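Local coordinates for protein oxalate biosynthetic component 1 (Burkholderia thailandensis, PDB 5IKY) that makes oxalate as part of quorum sensing-dependent oxalogenesis, acting as a bifunctional enzyme with serine hydrolase and lyase activities, at residues G58-E63 against S178-G183; A382-H387 against I401-R406. All blocks are in the same frame, centred on the assembly; numbering follows the deposited sequence.

Contact 1: residues G58-E63 against S178-G183; sequences GGIVRE and SLFENG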
# COMPACT_ATOMS: atom_id res chain seq x y z
N GLY A 58 -21.37 -6.87 -44.35
CA GLY A 58 -20.32 -5.92 -44.66
C GLY A 58 -19.30 -5.72 -43.55
O GLY A 58 -18.28 -5.05 -43.76
N GLY A 59 -19.56 -6.30 -42.38
CA GLY A 59 -18.64 -6.21 -41.26
C GLY A 59 -17.55 -7.27 -41.32
O GLY A 59 -17.70 -8.29 -42.00
N ILE A 60 -16.46 -7.04 -40.60
CA ILE A 60 -15.35 -7.99 -40.57
C ILE A 60 -15.18 -8.61 -39.18
O ILE A 60 -15.53 -7.99 -38.17
CB ILE A 60 -14.02 -7.34 -40.99
CG1 ILE A 60 -13.65 -6.22 -40.02
CG2 ILE A 60 -14.11 -6.81 -42.41
CD1 ILE A 60 -12.37 -5.51 -40.38
N VAL A 61 -14.65 -9.83 -39.13
CA VAL A 61 -14.47 -10.53 -37.86
C VAL A 61 -13.14 -11.27 -37.79
O VAL A 61 -12.61 -11.73 -38.80
CB VAL A 61 -15.63 -11.53 -37.61
CG1 VAL A 61 -15.48 -12.76 -38.49
CG2 VAL A 61 -15.71 -11.92 -36.15
N ARG A 62 -12.59 -11.35 -36.58
CA ARG A 62 -11.42 -12.17 -36.30
C ARG A 62 -11.78 -13.16 -35.20
O ARG A 62 -11.77 -12.82 -34.02
CB ARG A 62 -10.23 -11.30 -35.88
CG ARG A 62 -8.98 -12.09 -35.52
CD ARG A 62 -8.32 -12.70 -36.75
NE ARG A 62 -7.07 -13.39 -36.41
CZ ARG A 62 -6.95 -14.71 -36.27
NH1 ARG A 62 -8.00 -15.49 -36.45
NH2 ARG A 62 -5.78 -15.24 -35.96
N GLU A 63 -12.13 -14.38 -35.60
CA GLU A 63 -12.60 -15.37 -34.64
C GLU A 63 -11.76 -16.64 -34.65
O GLU A 63 -11.22 -17.03 -35.68
CB GLU A 63 -14.06 -15.73 -34.93
CG GLU A 63 -14.30 -16.31 -36.31
CD GLU A 63 -15.70 -16.89 -36.46
OE1 GLU A 63 -16.30 -17.27 -35.43
OE2 GLU A 63 -16.20 -16.96 -37.61
N SER A 178 -4.63 -5.28 -44.19
CA SER A 178 -3.79 -6.02 -43.27
C SER A 178 -4.63 -6.94 -42.39
O SER A 178 -4.18 -8.01 -41.97
CB SER A 178 -2.97 -5.07 -42.40
OG SER A 178 -2.14 -5.78 -41.46
N LEU A 179 -5.85 -6.50 -42.11
CA LEU A 179 -6.75 -7.31 -41.32
C LEU A 179 -7.09 -8.58 -42.10
O LEU A 179 -7.04 -9.68 -41.55
CB LEU A 179 -8.01 -6.52 -40.97
CG LEU A 179 -7.71 -5.19 -40.27
CD1 LEU A 179 -8.97 -4.39 -40.00
CD2 LEU A 179 -6.93 -5.44 -38.98
N PHE A 180 -7.41 -8.41 -43.38
CA PHE A 180 -7.66 -9.54 -44.27
C PHE A 180 -6.44 -10.44 -44.38
O PHE A 180 -6.56 -11.67 -44.41
CB PHE A 180 -8.09 -9.03 -45.65
CG PHE A 180 -9.46 -8.43 -45.67
CD1 PHE A 180 -10.47 -8.97 -44.89
CD2 PHE A 180 -9.75 -7.34 -46.47
CE1 PHE A 180 -11.74 -8.43 -44.91
CE2 PHE A 180 -11.02 -6.79 -46.49
CZ PHE A 180 -12.02 -7.34 -45.71
N GLU A 181 -5.25 -9.84 -44.45
CA GLU A 181 -4.01 -10.59 -44.54
C GLU A 181 -3.63 -11.23 -43.21
O GLU A 181 -2.75 -12.09 -43.15
CB GLU A 181 -2.87 -9.69 -45.03
N ASN A 182 -4.31 -10.82 -42.14
CA ASN A 182 -4.03 -11.35 -40.81
C ASN A 182 -5.19 -12.13 -40.20
O ASN A 182 -5.31 -12.22 -38.98
CB ASN A 182 -3.63 -10.22 -39.85
CG ASN A 182 -2.15 -9.90 -39.90
OD1 ASN A 182 -1.42 -10.43 -40.74
ND2 ASN A 182 -1.70 -9.03 -39.00
N GLY A 183 -6.06 -12.68 -41.05
CA GLY A 183 -7.09 -13.58 -40.58
C GLY A 183 -8.50 -13.03 -40.47
O GLY A 183 -9.45 -13.79 -40.27

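Contact 2: residues A382-H387 against I401-R406; sequences AVDQYH and IDVPTR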
# COMPACT_ATOMS: atom_id res chain seq x y z
N ALA A 382 -21.49 18.61 -14.87
CA ALA A 382 -21.66 18.20 -16.26
C ALA A 382 -22.59 16.99 -16.43
O ALA A 382 -22.55 16.31 -17.45
CB ALA A 382 -20.30 17.92 -16.90
N VAL A 383 -23.42 16.74 -15.42
CA VAL A 383 -24.44 15.70 -15.51
C VAL A 383 -25.83 16.34 -15.54
O VAL A 383 -26.26 16.94 -14.55
CB VAL A 383 -24.35 14.71 -14.34
CG1 VAL A 383 -25.54 13.76 -14.34
CG2 VAL A 383 -23.04 13.94 -14.40
N ASP A 384 -26.52 16.23 -16.67
CA ASP A 384 -27.79 16.91 -16.87
C ASP A 384 -28.87 16.48 -15.88
O ASP A 384 -29.18 15.30 -15.75
CB ASP A 384 -28.29 16.70 -18.30
CG ASP A 384 -27.40 17.37 -19.33
OD1 ASP A 384 -26.53 18.18 -18.93
OD2 ASP A 384 -27.58 17.11 -20.54
N GLN A 385 -29.43 17.46 -15.18
CA GLN A 385 -30.43 17.22 -14.14
C GLN A 385 -31.74 17.94 -14.42
O GLN A 385 -31.77 18.99 -15.06
CB GLN A 385 -29.89 17.65 -12.78
CG GLN A 385 -28.87 16.70 -12.17
CD GLN A 385 -29.53 15.49 -11.53
OE1 GLN A 385 -30.54 15.61 -10.83
NE2 GLN A 385 -28.96 14.31 -11.78
N TYR A 386 -32.83 17.35 -13.93
CA TYR A 386 -34.15 17.98 -14.00
C TYR A 386 -34.63 18.40 -12.62
O TYR A 386 -34.40 17.71 -11.63
CB TYR A 386 -35.18 17.03 -14.62
CG TYR A 386 -35.25 17.04 -16.13
CD1 TYR A 386 -35.01 18.21 -16.85
CD2 TYR A 386 -35.55 15.88 -16.84
CE1 TYR A 386 -35.08 18.22 -18.23
CE2 TYR A 386 -35.62 15.88 -18.22
CZ TYR A 386 -35.38 17.05 -18.91
OH TYR A 386 -35.45 17.05 -20.28
N HIS A 387 -35.31 19.54 -12.56
CA HIS A 387 -36.19 19.83 -11.44
C HIS A 387 -37.61 19.62 -11.93
O HIS A 387 -37.95 20.03 -13.03
CB HIS A 387 -36.01 21.25 -10.91
CG HIS A 387 -37.07 21.66 -9.93
ND1 HIS A 387 -38.23 22.29 -10.33
CD2 HIS A 387 -37.15 21.53 -8.59
CE1 HIS A 387 -38.98 22.53 -9.26
NE2 HIS A 387 -38.34 22.08 -8.20
N ILE A 401 -24.01 22.79 -14.15
CA ILE A 401 -23.66 23.40 -15.42
C ILE A 401 -24.86 23.26 -16.35
O ILE A 401 -25.25 22.14 -16.67
CB ILE A 401 -22.42 22.75 -16.05
CG1 ILE A 401 -21.23 22.81 -15.09
CG2 ILE A 401 -22.07 23.42 -17.38
CD1 ILE A 401 -19.95 22.24 -15.66
N ASP A 402 -25.45 24.37 -16.76
CA ASP A 402 -26.66 24.31 -17.57
C ASP A 402 -26.39 23.56 -18.87
O ASP A 402 -25.28 23.60 -19.40
CB ASP A 402 -27.22 25.71 -17.87
CG ASP A 402 -26.29 26.56 -18.70
OD1 ASP A 402 -26.21 26.34 -19.93
OD2 ASP A 402 -25.64 27.47 -18.14
N VAL A 403 -27.41 22.86 -19.35
CA VAL A 403 -27.29 22.01 -20.54
C VAL A 403 -26.75 22.74 -21.78
O VAL A 403 -25.90 22.19 -22.49
CB VAL A 403 -28.66 21.36 -20.88
CG1 VAL A 403 -28.58 20.58 -22.17
CG2 VAL A 403 -29.11 20.47 -19.73
N PRO A 404 -27.22 23.98 -22.06
CA PRO A 404 -26.60 24.68 -23.20
C PRO A 404 -25.09 24.87 -23.04
O PRO A 404 -24.36 24.76 -24.02
CB PRO A 404 -27.32 26.03 -23.20
CG PRO A 404 -28.65 25.75 -22.61
CD PRO A 404 -28.39 24.72 -21.55
N THR A 405 -24.65 25.15 -21.82
CA THR A 405 -23.23 25.35 -21.56
C THR A 405 -22.46 24.03 -21.64
O THR A 405 -21.33 24.00 -22.12
CB THR A 405 -22.99 26.00 -20.18
OG1 THR A 405 -23.72 27.23 -20.10
CG2 THR A 405 -21.51 26.30 -19.98
N ARG A 406 -23.08 22.94 -21.18
CA ARG A 406 -22.45 21.63 -21.27
C ARG A 406 -22.23 21.23 -22.72
O ARG A 406 -21.16 20.75 -23.10
CB ARG A 406 -23.27 20.56 -20.56
CG ARG A 406 -22.63 19.17 -20.68
CD ARG A 406 -23.58 18.03 -20.34
NE ARG A 406 -24.84 18.12 -21.08
CZ ARG A 406 -24.99 17.80 -22.36
NH1 ARG A 406 -23.95 17.39 -23.07
NH2 ARG A 406 -26.18 17.91 -22.93

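Contact 1: residues G58-E63 against S178-G183
The apolar part of the contact centres on I60, at the start of strand 60-64, whose side chain reaches two consecutive residues near the end of helix 176-181. Its two branches divide the work. CG1 sits between the backbone N and the carbonyl carbon (chi1 62°) and carries CD1 to L179, where I60 CD1 and L179 CD1 meet at 3.6 Å. The other branch, CG2, goes to the phenyl ring of F180, with I60 CG2 3.8 Å from F180 CE1 and slightly farther from CZ. Both pairs of side chains cross at about a right angle. W184, and V165 of helix 162-172, also touch I60, and M186 lies against both I60 and F180.

The polar part lies where the helix gives way to the loop leading into edge strand 185-186 of the same antiparallel sheet, after N182 N has bonded back to L179 O. R62 arrives with a bend at chi2 (72°), and its guanidinium lays one face over G183 CA. R62 CD is 3.7 Å from G183 C, while R62 NE is 3.3 Å from the carbonyl N182 O.

Apolar contacts thus hold strand to helix, whereas the arginine sets its CD and a guanidinium face against the G183 backbone. Its charge is met outside both segments, where R62 NH2 bonds to the carbonyl of P107 and more weakly to that of S108.

Contact 2: residues A382-H387 against I401-R406
Two different chain shapes bring D384 and R406 together. The carboxylate of D384 swings to the side of its own backbone N, while R406 leaves its helix extended and then bends at chi3 (51°), which turns the guanidinium toward the acid. R406 NE donates to D384 OD1 at 2.7 Å with an N-H...O angle of 140°, reaching the syn side of that oxygen somewhat out of the carboxylate plane. A weak second bond joins R406 NH2 to D384 OD2 at 2.9 Å. The two flat groups are inclined by 54°, so this two-bond salt bridge is twisted.

V403 flanks the ion pair: its CG2 sits over one face of the D384 carboxylate, 3.5 Å from D384 OD1. Separately, R406 CD rests on the loop, 3.5 Å from the carbonyl A382 O. Deeper in the contact, I401 CD1 approaches A382 N at 4.0 Å, and the same isoleucine touches L432 of helix 418-442.

The start of helix 403-415 is fixed separately. D402 is its N-cap, D402 OD1 accepting from T405 N at 2.7 Å, while D397 takes the N-H of V403.

With the acid on the loop following strand 375-380 and the base in the helix's first turn, the ion pair joins the two ends of an excursion through the hairpin 386-388/395-397. The V403 methyl over one carboxylate face probably shields the pair there from water and so favours the D384–R406 attraction.

In the fold
The two contacts follow one another along the chain, contact 1 closing before contact 2 opens. Their centres are 42 Å apart and their nearest atoms about 30 Å, so they do not touch. Contact 1 belongs to the N-terminal domain, where strand 60-64 is the middle strand of a three-stranded antiparallel sheet and helix 176-181 packs against it. Segment 382-387 of contact 2 follows strand 375-380 of the parallel sheet and falls in the range of the beta-keto acid cleavage enzyme family, of the TIM-barrel clan. That strand leads through a hairpin to helix 403-415. The two contacts therefore organise separate parts of the chain, and neither includes the magnesium ligands H227 and E477.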